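Local coordinates for protein putative Chlorite dismutase TA0507 (Thermoplasma acidophilum, PDB 3DTZ) that is of unknown function but probably binds heme and may act as an oxidoreductase related to chlorite dismutase, at residues M51-I54 with D55-F58; L90-L93 with A94-R97; V98-S101 with M102-I105; I115-E118 with S119-N122; E215-A218 with R219-I222. All coordinates share one frame; numbering follows the deposited sequence. Where two conformers were deposited one is given.

Contact 1. Residues M51-I54 with D55-F58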
loop_
_atom_site.group_PDB
_atom_site.type_symbol
_atom_site.label_atom_id
_atom_site.label_comp_id
_atom_site.label_asym_id
_atom_site.label_seq_id
_atom_site.Cartn_x
_atom_site.Cartn_y
_atom_site.Cartn_z
HETATM N N MSE D 51 14.464 -16.233 -22.123
HETATM C CA MSE D 51 14.478 -17.173 -20.986
HETATM C C MSE D 51 15.557 -18.246 -21.135
HETATM O O MSE D 51 16.253 -18.583 -20.170
HETATM C CB MSE D 51 13.128 -17.841 -20.839
HETATM C CG MSE D 51 12.015 -16.898 -20.482
HETATM SE SE MSE D 51 12.201 -16.423 -18.569
HETATM C CE MSE D 51 10.700 -15.247 -18.516
ATOM N N ARG D 52 15.704 -18.772 -22.347
ATOM C CA ARG D 52 16.794 -19.713 -22.611
ATOM C C ARG D 52 18.148 -19.052 -22.311
ATOM O O ARG D 52 19.007 -19.660 -21.700
ATOM C CB ARG D 52 16.704 -20.256 -24.037
ATOM C CG ARG D 52 15.622 -21.325 -24.181
ATOM C CD ARG D 52 15.636 -22.017 -25.562
ATOM N NE ARG D 52 15.042 -21.160 -26.593
ATOM C CZ ARG D 52 15.664 -20.705 -27.678
ATOM N NH1 ARG D 52 16.933 -21.026 -27.947
ATOM N NH2 ARG D 52 14.997 -19.935 -28.526
ATOM N N SER D 53 18.326 -17.806 -22.734
ATOM C CA SER D 53 19.568 -17.091 -22.472
ATOM C C SER D 53 19.853 -16.859 -20.977
ATOM O O SER D 53 20.996 -17.017 -20.535
ATOM C CB SER D 53 19.631 -15.785 -23.254
ATOM O OG SER D 53 20.899 -15.172 -23.049
ATOM N N ILE D 54 18.830 -16.492 -20.203
ATOM C CA ILE D 54 18.973 -16.385 -18.747
ATOM C C ILE D 54 19.468 -17.710 -18.169
ATOM O O ILE D 54 20.437 -17.743 -17.419
ATOM C CB ILE D 54 17.633 -15.940 -18.066
ATOM C CG1 ILE D 54 17.279 -14.528 -18.518
ATOM C CG2 ILE D 54 17.754 -16.014 -16.537
ATOM C CD1 ILE D 54 15.990 -13.964 -17.919
ATOM N N ASP D 55 18.841 -18.799 -18.596
ATOM C CA ASP D 55 19.205 -20.116 -18.115
ATOM C C ASP D 55 20.678 -20.432 -18.440
ATOM O O ASP D 55 21.409 -20.938 -17.589
ATOM C CB ASP D 55 18.246 -21.149 -18.702
ATOM C CG ASP D 55 18.440 -22.511 -18.118
ATOM O OD1 ASP D 55 18.144 -22.721 -16.934
ATOM O OD2 ASP D 55 18.896 -23.379 -18.856
ATOM N N GLU D 56 21.100 -20.076 -19.659
ATOM C CA GLU D 56 22.480 -20.265 -20.103
ATOM C C GLU D 56 23.483 -19.439 -19.275
ATOM O O GLU D 56 24.596 -19.907 -19.007
ATOM C CB GLU D 56 22.624 -19.995 -21.615
ATOM C CG GLU D 56 22.697 -18.516 -22.043
ATOM C CD GLU D 56 22.763 -18.307 -23.571
ATOM O OE1 GLU D 56 22.175 -19.113 -24.326
ATOM O OE2 GLU D 56 23.399 -17.324 -24.013
ATOM N N PHE D 57 23.082 -18.227 -18.877
ATOM C CA PHE D 57 23.905 -17.353 -18.013
ATOM C C PHE D 57 24.254 -18.067 -16.697
ATOM O O PHE D 57 25.412 -18.069 -16.262
ATOM C CB PHE D 57 23.158 -16.043 -17.730
ATOM C CG PHE D 57 23.766 -15.199 -16.638
ATOM C CD1 PHE D 57 24.773 -14.252 -16.935
ATOM C CD2 PHE D 57 23.312 -15.314 -15.328
ATOM C CE1 PHE D 57 25.351 -13.456 -15.928
ATOM C CE2 PHE D 57 23.871 -14.513 -14.311
ATOM C CZ PHE D 57 24.891 -13.580 -14.620
ATOM N N PHE D 58 23.231 -18.649 -16.070
ATOM C CA PHE D 58 23.421 -19.374 -14.815
ATOM C C PHE D 58 24.223 -20.668 -15.027
ATOM O O PHE D 58 25.103 -20.972 -14.236
ATOM C CB PHE D 58 22.062 -19.620 -14.113
ATOM C CG PHE D 58 21.508 -18.369 -13.463
ATOM C CD1 PHE D 58 21.942 -17.969 -12.210
ATOM C CD2 PHE D 58 20.588 -17.560 -14.157
ATOM C CE1 PHE D 58 21.435 -16.790 -11.625
ATOM C CE2 PHE D 58 20.090 -16.379 -13.608
ATOM C CZ PHE D 58 20.510 -15.987 -12.334
#

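Contact 2. Residues L90-L93 with A94-R97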
loop_
_atom_site.group_PDB
_atom_site.type_symbol
_atom_site.label_atom_id
_atom_site.label_comp_id
_atom_site.label_asym_id
_atom_site.label_seq_id
_atom_site.Cartn_x
_atom_site.Cartn_y
_atom_site.Cartn_z
ATOM N N LEU D 90 28.611 -12.483 -7.583
ATOM C CA LEU D 90 27.737 -13.223 -8.481
ATOM C C LEU D 90 26.264 -12.975 -8.186
ATOM O O LEU D 90 25.449 -13.036 -9.089
ATOM C CB LEU D 90 28.065 -14.716 -8.469
ATOM C CG LEU D 90 29.459 -15.091 -9.025
ATOM C CD1 LEU D 90 29.551 -16.583 -9.080
ATOM C CD2 LEU D 90 29.677 -14.478 -10.416
HETATM N N MSE D 91 25.917 -12.710 -6.928
HETATM C CA MSE D 91 24.504 -12.496 -6.578
HETATM C C MSE D 91 24.000 -11.177 -7.187
HETATM O O MSE D 91 22.888 -11.114 -7.723
HETATM C CB MSE D 91 24.284 -12.535 -5.045
HETATM C CG MSE D 91 24.564 -13.929 -4.405
HETATM SE SE MSE D 91 23.490 -15.352 -5.203
HETATM C CE MSE D 91 21.772 -14.974 -4.431
ATOM N N ILE D 92 24.810 -10.127 -7.101
ATOM C CA ILE D 92 24.371 -8.832 -7.673
ATOM C C ILE D 92 24.383 -8.902 -9.220
ATOM O O ILE D 92 23.465 -8.400 -9.888
ATOM C CB ILE D 92 25.167 -7.627 -7.100
ATOM C CG1 ILE D 92 24.654 -6.300 -7.719
ATOM C CG2 ILE D 92 26.667 -7.766 -7.297
ATOM C CD1 ILE D 92 23.215 -6.044 -7.399
ATOM N N LEU D 93 25.390 -9.568 -9.781
ATOM C CA LEU D 93 25.451 -9.776 -11.257
ATOM C C LEU D 93 24.236 -10.536 -11.804
ATOM O O LEU D 93 23.689 -10.200 -12.882
ATOM C CB LEU D 93 26.744 -10.508 -11.630
ATOM C CG LEU D 93 27.978 -9.608 -11.616
ATOM C CD1 LEU D 93 29.216 -10.448 -11.709
ATOM C CD2 LEU D 93 27.916 -8.572 -12.769
ATOM N N ALA D 94 23.807 -11.542 -11.052
ATOM C CA ALA D 94 22.639 -12.353 -11.428
ATOM C C ALA D 94 21.383 -11.494 -11.380
ATOM O O ALA D 94 20.601 -11.499 -12.316
ATOM C CB ALA D 94 22.499 -13.534 -10.488
ATOM N N LYS D 95 21.223 -10.721 -10.304
ATOM C CA LYS D 95 20.026 -9.855 -10.189
ATOM C C LYS D 95 19.988 -8.858 -11.358
ATOM O O LYS D 95 18.954 -8.654 -11.992
ATOM C CB LYS D 95 19.982 -9.152 -8.825
ATOM C CG LYS D 95 18.791 -8.140 -8.664
ATOM C CD LYS D 95 19.253 -6.726 -9.074
ATOM C CE LYS D 95 18.116 -5.677 -8.901
ATOM N NZ LYS D 95 18.680 -4.314 -9.106
ATOM N N GLU D 96 21.125 -8.270 -11.681
ATOM C CA GLU D 96 21.167 -7.270 -12.762
ATOM C C GLU D 96 20.912 -7.887 -14.133
ATOM O O GLU D 96 20.274 -7.262 -14.973
ATOM C CB GLU D 96 22.496 -6.554 -12.779
ATOM C CG GLU D 96 22.608 -5.596 -11.595
ATOM C CD GLU D 96 24.009 -5.083 -11.388
ATOM O OE1 GLU D 96 25.002 -5.712 -11.861
ATOM O OE2 GLU D 96 24.097 -4.041 -10.718
ATOM N N ARG D 97 21.402 -9.108 -14.313
ATOM C CA ARG D 97 21.203 -9.845 -15.551
ATOM C C ARG D 97 19.713 -10.141 -15.788
ATOM O O ARG D 97 19.191 -9.920 -16.893
ATOM C CB ARG D 97 21.981 -11.166 -15.482
ATOM C CG ARG D 97 21.764 -12.110 -16.688
ATOM C CD ARG D 97 22.406 -11.566 -17.947
ATOM N NE ARG D 97 22.303 -12.533 -19.058
ATOM C CZ ARG D 97 21.191 -12.725 -19.764
ATOM N NH1 ARG D 97 20.107 -12.014 -19.493
ATOM N NH2 ARG D 97 21.165 -13.604 -20.754
#

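Contact 3. Residues V98-S101 with M102-I105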
loop_
_atom_site.group_PDB
_atom_site.type_symbol
_atom_site.label_atom_id
_atom_site.label_comp_id
_atom_site.label_asym_id
_atom_site.label_seq_id
_atom_site.Cartn_x
_atom_site.Cartn_y
_atom_site.Cartn_z
ATOM N N VAL D 98 19.068 -10.712 -14.778
ATOM C CA VAL D 98 17.640 -11.016 -14.834
ATOM C C VAL D 98 16.845 -9.692 -15.028
ATOM O O VAL D 98 16.006 -9.575 -15.913
ATOM C CB VAL D 98 17.170 -11.796 -13.600
ATOM C CG1 VAL D 98 15.625 -11.950 -13.631
ATOM C CG2 VAL D 98 17.865 -13.189 -13.568
ATOM N N GLN D 99 17.127 -8.702 -14.202
ATOM C CA GLN D 99 16.445 -7.413 -14.358
ATOM C C GLN D 99 16.589 -6.775 -15.744
ATOM O O GLN D 99 15.604 -6.258 -16.290
ATOM C CB GLN D 99 16.875 -6.444 -13.240
ATOM C CG GLN D 99 16.039 -5.176 -13.191
ATOM C CD GLN D 99 15.181 -5.096 -11.940
ATOM O OE1 GLN D 99 14.373 -6.017 -11.660
ATOM N NE2 GLN D 99 15.393 -4.008 -11.138
ATOM N N ALA D 100 17.799 -6.804 -16.317
ATOM C CA ALA D 100 18.063 -6.174 -17.629
ATOM C C ALA D 100 17.255 -6.886 -18.700
ATOM O O ALA D 100 16.769 -6.250 -19.643
ATOM C CB ALA D 100 19.538 -6.241 -17.966
ATOM N N SER D 101 17.109 -8.207 -18.544
ATOM C CA SER D 101 16.363 -9.002 -19.520
ATOM C C SER D 101 14.864 -8.821 -19.390
ATOM O O SER D 101 14.135 -8.840 -20.405
ATOM C CB SER D 101 16.725 -10.491 -19.380
ATOM O OG SER D 101 17.967 -10.697 -20.057
HETATM N N MSE D 102 14.411 -8.650 -18.146
HETATM C CA MSE D 102 12.981 -8.574 -17.865
HETATM C C MSE D 102 12.443 -7.170 -18.071
HETATM O O MSE D 102 11.304 -7.040 -18.464
HETATM C CB MSE D 102 12.642 -8.992 -16.432
HETATM C CG MSE D 102 12.888 -10.440 -16.037
HETATM SE SE MSE D 102 12.036 -11.757 -17.254
HETATM C CE MSE D 102 10.285 -11.422 -16.780
ATOM N N ARG D 103 13.239 -6.122 -17.798
ATOM C CA ARG D 103 12.672 -4.762 -17.774
ATOM C C ARG D 103 11.952 -4.254 -19.050
ATOM O O ARG D 103 10.971 -3.533 -18.923
ATOM C CB ARG D 103 13.636 -3.728 -17.156
ATOM C CG ARG D 103 14.626 -3.146 -18.057
ATOM C CD ARG D 103 15.223 -1.857 -17.442
ATOM N NE ARG D 103 15.964 -2.116 -16.202
ATOM C CZ ARG D 103 17.246 -2.485 -16.122
ATOM N NH1 ARG D 103 17.987 -2.736 -17.218
ATOM N NH2 ARG D 103 17.803 -2.633 -14.941
ATOM N N PRO D 104 12.410 -4.637 -20.265
ATOM C CA PRO D 104 11.653 -4.176 -21.449
ATOM C C PRO D 104 10.233 -4.734 -21.544
ATOM O O PRO D 104 9.397 -4.142 -22.243
ATOM C CB PRO D 104 12.498 -4.692 -22.639
ATOM C CG PRO D 104 13.858 -4.959 -22.047
ATOM C CD PRO D 104 13.577 -5.450 -20.663
ATOM N N ILE D 105 9.945 -5.839 -20.841
ATOM C CA ILE D 105 8.625 -6.481 -20.949
ATOM C C ILE D 105 7.899 -6.762 -19.630
ATOM O O ILE D 105 6.803 -7.329 -19.638
ATOM C CB ILE D 105 8.705 -7.828 -21.745
ATOM C CG1 ILE D 105 9.631 -8.825 -21.034
ATOM C CG2 ILE D 105 9.152 -7.538 -23.193
ATOM C CD1 ILE D 105 9.496 -10.271 -21.509
HETATM O O HOH W 1 17.340 -3.446 -19.944
#

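Contact 4. Residues I115-E118 with S119-N122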
loop_
_atom_site.group_PDB
_atom_site.type_symbol
_atom_site.label_atom_id
_atom_site.label_comp_id
_atom_site.label_asym_id
_atom_site.label_seq_id
_atom_site.Cartn_x
_atom_site.Cartn_y
_atom_site.Cartn_z
ATOM N N ILE D 115 20.691 -15.526 3.479
ATOM C CA ILE D 115 21.828 -16.440 3.662
ATOM C C ILE D 115 21.310 -17.729 4.258
ATOM O O ILE D 115 20.637 -17.687 5.270
ATOM C CB ILE D 115 22.852 -15.811 4.647
ATOM C CG1 ILE D 115 23.444 -14.539 4.051
ATOM C CG2 ILE D 115 23.997 -16.775 4.958
ATOM C CD1 ILE D 115 23.379 -13.399 5.051
ATOM N N TYR D 116 21.639 -18.880 3.678
ATOM C CA TYR D 116 21.149 -20.151 4.232
ATOM C C TYR D 116 21.677 -20.402 5.666
ATOM O O TYR D 116 22.864 -20.220 5.933
ATOM C CB TYR D 116 21.605 -21.333 3.354
ATOM C CG TYR D 116 20.887 -21.433 2.034
ATOM C CD1 TYR D 116 19.606 -21.992 1.944
ATOM C CD2 TYR D 116 21.498 -20.957 0.866
ATOM C CE1 TYR D 116 18.941 -22.067 0.680
ATOM C CE2 TYR D 116 20.874 -21.031 -0.389
ATOM C CZ TYR D 116 19.605 -21.596 -0.476
ATOM O OH TYR D 116 19.001 -21.653 -1.706
ATOM N N ASP D 117 20.784 -20.837 6.561
ATOM C CA ASP D 117 21.188 -21.380 7.838
ATOM C C ASP D 117 21.439 -22.882 7.607
ATOM O O ASP D 117 20.499 -23.658 7.420
ATOM C CB ASP D 117 20.084 -21.158 8.876
ATOM C CG ASP D 117 20.411 -21.786 10.229
ATOM O OD1 ASP D 117 21.516 -22.358 10.400
ATOM O OD2 ASP D 117 19.534 -21.700 11.129
ATOM N N GLU D 118 22.700 -23.290 7.598
ATOM C CA GLU D 118 23.005 -24.717 7.315
ATOM C C GLU D 118 22.938 -25.610 8.552
ATOM O O GLU D 118 23.118 -26.827 8.451
ATOM C CB GLU D 118 24.372 -24.847 6.652
ATOM C CG GLU D 118 24.484 -24.016 5.376
ATOM C CD GLU D 118 25.855 -24.093 4.721
ATOM O OE1 GLU D 118 26.423 -25.211 4.603
ATOM O OE2 GLU D 118 26.356 -23.012 4.333
ATOM N N SER D 119 22.696 -25.033 9.729
ATOM C CA SER D 119 22.775 -25.837 10.943
ATOM C C SER D 119 21.813 -27.044 10.998
ATOM O O SER D 119 22.229 -28.106 11.475
ATOM C CB SER D 119 22.735 -24.983 12.225
ATOM O OG SER D 119 21.498 -24.312 12.359
ATOM N N PRO D 120 20.551 -26.918 10.488
ATOM C CA PRO D 120 19.671 -28.119 10.479
ATOM C C PRO D 120 20.212 -29.251 9.612
ATOM O O PRO D 120 20.021 -30.416 9.945
ATOM C CB PRO D 120 18.352 -27.618 9.855
ATOM C CG PRO D 120 18.413 -26.186 9.857
ATOM C CD PRO D 120 19.838 -25.733 9.960
ATOM N N TYR D 121 20.912 -28.906 8.534
ATOM C CA TYR D 121 21.525 -29.924 7.667
ATOM C C TYR D 121 22.739 -30.510 8.351
ATOM O O TYR D 121 22.868 -31.754 8.460
ATOM C CB TYR D 121 21.881 -29.317 6.270
ATOM C CG TYR D 121 20.645 -29.127 5.419
ATOM C CD1 TYR D 121 19.806 -28.010 5.601
ATOM C CD2 TYR D 121 20.283 -30.083 4.461
ATOM C CE1 TYR D 121 18.623 -27.857 4.834
ATOM C CE2 TYR D 121 19.123 -29.939 3.709
ATOM C CZ TYR D 121 18.304 -28.839 3.900
ATOM O OH TYR D 121 17.169 -28.743 3.150
ATOM N N ASN D 122 23.615 -29.627 8.861
ATOM C CA ASN D 122 24.831 -30.083 9.554
ATOM C C ASN D 122 24.521 -30.996 10.744
ATOM O O ASN D 122 25.232 -31.980 10.988
ATOM C CB ASN D 122 25.731 -28.922 9.988
ATOM C CG ASN D 122 26.258 -28.086 8.808
ATOM O OD1 ASN D 122 26.331 -28.555 7.674
ATOM N ND2 ASN D 122 26.675 -26.847 9.101
HETATM O O HOH W 2 25.520 -27.807 5.214
HETATM O O HOH W 3 28.176 -25.320 6.964
#

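Contact 5. Residues E215-A218 with R219-I222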
loop_
_atom_site.group_PDB
_atom_site.type_symbol
_atom_site.label_atom_id
_atom_site.label_comp_id
_atom_site.label_asym_id
_atom_site.label_seq_id
_atom_site.Cartn_x
_atom_site.Cartn_y
_atom_site.Cartn_z
ATOM N N GLU D 215 -0.374 -25.345 15.400
ATOM C CA GLU D 215 -0.604 -25.844 16.759
ATOM C C GLU D 215 0.639 -25.706 17.652
ATOM O O GLU D 215 0.555 -25.931 18.871
ATOM C CB GLU D 215 -1.131 -27.297 16.730
ATOM C CG GLU D 215 -2.533 -27.412 16.076
ATOM C CD GLU D 215 -3.056 -28.843 15.951
ATOM O OE1 GLU D 215 -2.664 -29.720 16.751
ATOM O OE2 GLU D 215 -3.879 -29.087 15.039
ATOM N N ALA D 216 1.771 -25.325 17.046
ATOM C CA ALA D 216 3.024 -25.083 17.775
ATOM C C ALA D 216 3.054 -23.715 18.477
ATOM O O ALA D 216 2.622 -22.708 17.908
ATOM C CB ALA D 216 4.207 -25.215 16.837
ATOM N N ARG D 217 3.570 -23.692 19.711
ATOM C CA ARG D 217 3.745 -22.466 20.488
ATOM C C ARG D 217 4.561 -21.394 19.734
ATOM O O ARG D 217 4.340 -20.186 19.928
ATOM C CB ARG D 217 4.447 -22.759 21.832
ATOM C CG ARG D 217 3.699 -23.661 22.799
ATOM C CD ARG D 217 4.402 -23.661 24.182
ATOM N NE ARG D 217 5.560 -24.563 24.219
ATOM C CZ ARG D 217 6.680 -24.354 24.913
ATOM N NH1 ARG D 217 6.837 -23.252 25.636
ATOM N NH2 ARG D 217 7.660 -25.253 24.878
ATOM N N ALA D 218 5.497 -21.849 18.898
ATOM C CA ALA D 218 6.338 -20.960 18.059
ATOM C C ALA D 218 5.511 -19.903 17.319
ATOM O O ALA D 218 5.944 -18.759 17.174
ATOM C CB ALA D 218 7.172 -21.781 17.072
ATOM N N ARG D 219 4.299 -20.278 16.899
ATOM C CA ARG D 219 3.385 -19.365 16.179
ATOM C C ARG D 219 3.085 -18.046 16.909
ATOM O O ARG D 219 2.796 -17.024 16.266
ATOM C CB ARG D 219 2.070 -20.069 15.871
ATOM C CG ARG D 219 2.220 -21.275 14.942
ATOM C CD ARG D 219 2.866 -20.918 13.600
ATOM N NE ARG D 219 2.209 -19.807 12.899
ATOM C CZ ARG D 219 2.628 -19.290 11.735
ATOM N NH1 ARG D 219 3.695 -19.790 11.104
ATOM N NH2 ARG D 219 1.965 -18.277 11.175
ATOM N N LYS D 220 3.153 -18.078 18.238
ATOM C CA LYS D 220 2.796 -16.918 19.048
ATOM C C LYS D 220 3.708 -15.724 18.752
ATOM O O LYS D 220 3.302 -14.578 18.934
ATOM C CB LYS D 220 2.838 -17.253 20.545
ATOM C CG LYS D 220 1.735 -18.211 21.002
ATOM C CD LYS D 220 1.690 -18.350 22.512
ATOM C CE LYS D 220 2.736 -19.316 23.039
ATOM N NZ LYS D 220 2.627 -19.399 24.543
ATOM N N TRP D 221 4.925 -16.007 18.282
ATOM C CA TRP D 221 5.905 -14.961 18.019
ATOM C C TRP D 221 6.153 -14.702 16.529
ATOM O O TRP D 221 6.940 -13.815 16.189
ATOM C CB TRP D 221 7.237 -15.276 18.704
ATOM C CG TRP D 221 7.173 -15.295 20.209
ATOM C CD1 TRP D 221 7.353 -14.244 21.060
ATOM C CD2 TRP D 221 6.933 -16.442 21.025
ATOM N NE1 TRP D 221 7.227 -14.667 22.379
ATOM C CE2 TRP D 221 6.980 -16.016 22.378
ATOM C CE3 TRP D 221 6.686 -17.793 20.747
ATOM C CZ2 TRP D 221 6.764 -16.890 23.441
ATOM C CZ3 TRP D 221 6.488 -18.659 21.802
ATOM C CH2 TRP D 221 6.530 -18.208 23.135
ATOM N N ILE D 222 5.497 -15.467 15.659
ATOM C CA ILE D 222 5.756 -15.396 14.211
ATOM C C ILE D 222 4.839 -14.365 13.548
ATOM O O ILE D 222 3.609 -14.342 13.802
ATOM C CB ILE D 222 5.622 -16.785 13.549
ATOM C CG1 ILE D 222 6.760 -17.681 14.035
ATOM C CG2 ILE D 222 5.576 -16.664 11.996
ATOM C CD1 ILE D 222 6.660 -19.154 13.620
HETATM O O HOH W 4 4.788 -20.623 25.573
#

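Contact 1. Residues M51-I54 with D55-F58
Ile54 and Phe58 lie side by side one turn apart on helix 41-60 and point the same way. Four backbone bonds of the alpha-helical kind join the two segments: Asp55 N to Met51 O, Glu56 N to Arg52 O, Phe57 N to Ser53 O at 2.9 Å, and Phe58 N to Ile54 O at 3.2 Å. The apolar contact is made by Ile54 CG2, which meets Phe58 CE2 at 3.8 Å and comes to the ring at its edge, in its plane. With chi1 of Ile54 at -65°, CG1 stands beside the backbone N and leaves CG2 opposite that nitrogen, on the side of the next turn. The same ring edge carries CD2 to 3.3 Å from Ile54 O, a close C-H to carbonyl approach. Phe57 adds to the aromatic group: its CD2 lies 3.7 Å above the plane of the Phe58 ring, toward the rim. Phe58 also stacks on Phe67 and meets Tyr64 and Tyr83, so strand residues join its setting. Polar contacts are slight by comparison. Ser53 OG makes at most a weak hydrogen bond to Glu56 OE2, 3.4 Å long, and it is doubtful because Glu56 adopts two conformers. Arg52 turns to Asp48 in a salt bridge one turn back. Met51 and Ile54, meanwhile, pack on helix 88-102, through Met102 and Ser101. The chemistry is that of an amphipathic helix: apolar side chains fasten it to the sheet and to its neighbour helix, while Arg52 and Glu56 hold charge on the exposed flank.

Contact 2. Residues L90-L93 with A94-R97
Leu90, Met91, Ile92 and Leu93 each give their carbonyl oxygen to the amide four residues on, so the two segments form one unbroken alpha-helical run of helix 88-102, the second helix of the N-terminal ferredoxin-like half of the chain. The bonds are regular: Arg97 N lies 2.9 Å from Leu93 O. Lys95 N lies 3.1 Å from Met91 O. Met91 and Ala94 turn to the sheet, packing on Tyr83, and Ala94 also meets Phe58 of helix 41-60. On another flank the Glu96 side chain lies aslant against Ile92. Glu96 OE2 sits 3.8 Å from Ile92 CG1, placed opposite the backbone N (chi1 -179°) and so alongside the next turn, and 4.0 Å from Ile92 CD1. OE1 forms a salt bridge with Arg71 of the second subunit. Lys95 carries its ammonium into the same interface, donating to Ser72 O and Ser77 O of that subunit. With an alanine at Glu96, Arg71 of the second subunit would probably lose this counter-charge, and Ile92 CG1 and CD1 their carboxylate neighbour. The helix thus has one side for the sheet of its own chain and one for a neighbouring subunit. At the boundary, Leu93 CD2 lies 4.2 Å from Glu96 OE1.

Contact 3. Residues V98-S101 with M102-I105
Val98 and Met102, a selenomethionine, form the tight side of this contact at the C-terminal end of helix 88-102. Their side chains run alongside each other, Val98 CG1 3.9 Å from Met102 CG, and both pack on Tyr31. Met102 N bonds to Val98 O at 2.9 Å, and Arg103 N to Gln99 O at 2.8 Å. Next in the chain, Pro104 has no amide hydrogen to offer, and its CD rests 3.4 Å from Ala100 O. The other side is held more indirectly, through water and the Arg103 guanidinium. Arg103 CG is wedged between backbone N and carbonyl carbon (chi1 85°), which folds the chain back over the last turn, so that one guanidinium face lies above Gln99 O and Ala100 N. A water links the two segments, donating to Ala100 O and accepting from Arg103 NH1, each at 2.9 Å. The guanidinium also pairs with Asp78 and donates to Leu243 O, both of the second subunit. A methionine at Arg103 would probably cost that aspartate its salt bridge, leaving it the Gln99 amide, and the water one grip. The cation by the last turn's carbonyls probably eases their negative end, and it also links two subunits.

Contact 4. Residues I115-E118 with S119-N122
Asp117 turns its carboxylate forward along the chain to Ser119, with CG anti to the backbone N (chi1 176°). OD1 takes the capping bond from Ser119 N at 3.0 Å, the donor standing above the carboxylate plane, 43° out of it. Ser119 OG reaches the same oxygen at 2.8 Å, from the syn side and from the same face; Ser119 has two conformers, so this second bond is less certain than the first. Pro120 crosses Asp117 obliquely, and its CD lies 3.3 Å from Asp117 O, where a proline has no amide hydrogen to contribute. Glu118 and Asn122 sit one turn apart. Asn122 N points almost straight at Glu118 O (2.9 Å, 176° at the hydrogen), and Tyr121 N adds a weak bond to that oxygen. The polar ends of Glu118 and Asn122 do not meet directly. One water donates to Glu118 OE1 and, at 2.7 Å, to Asn122 OD1; a second accepts from Asn122 ND2 and donates weakly to OE1, so water links the carboxylate to both ends of the amide. Tyr121 CB lies near Glu118 O, while its ring leads off to Leu128 and its OH bonds to Ser181 O. The side chain to i+2 amide bond of Asp117 is an Asx turn, here a cap that carries the chain from strand 106-116 into the short helix 119-122.

Contact 5. Residues E215-A218 with R219-I222
Trp221 brings its indole back against the carbonyl of Arg217, with CZ3 3.2 Å from Arg217 O, which lies obliquely to the ring. Ala218 O sits instead at the ring's edge, in its plane. One indole face has Lys220 CB over its rim, and Trp151 and Ile162 also meet the ring. The backbone beneath is wound by bonds spaced three residues apart: Arg219 N to Ala216 O at 3.1 Å, Lys220 N to Arg217 O at 3.0 Å, and Trp221 N to Ala218 O at 3.1 Å. In each the donor stands 43 to 48° out of the carbonyl plane, off any lone pair, consistent with the tight winding. Ile222 continues the series by bonding to Arg219 O, and its CG1 approaches Ala218 O at 3.4 Å. Its other branch, CG2, lies 3.6 Å above one face of the Arg219 guanidinium, toward the rim, while that arginine forms a salt bridge with Glu225. Arg217 likewise has an acidic partner, Glu161 on helix 156-172. Lys220 bends at chi3 (-81°) and lays CE 4.0 Å from Arg217 CB. A water lies between the two cations: it accepts from Lys220 NZ at 2.7 Å and only weakly from Arg217 NH1. Lys220 also packs on Leu153 of the third subunit. Successive i+3 to i bonds of this kind are the 3-10 pattern, here serving as a compact connection between helix 203-213 and strand 222-223 in the C-terminal ferredoxin-like half of the protein.

In the fold
All five contacts are local, each joining two consecutive segments, so none closes a long loop, and none nests within or crosses another; they follow in series. Contact 1 lies on helix 41-60. Contacts 2 and 3 adjoin on helix 88-102, and contact 3 carries the chain off it toward strand 106-116. Contact 1 touches both: Phe57 meets Arg97, and Phe58 meets Val98, tying the two helices of the N-terminal half together over its sheet. Contacts 2 and 3 also face the second subunit. Contact 4 leaves that strand for helix 119-122. Contact 5 lies in the C-terminal half, its centre about 40 Å from that of contact 1.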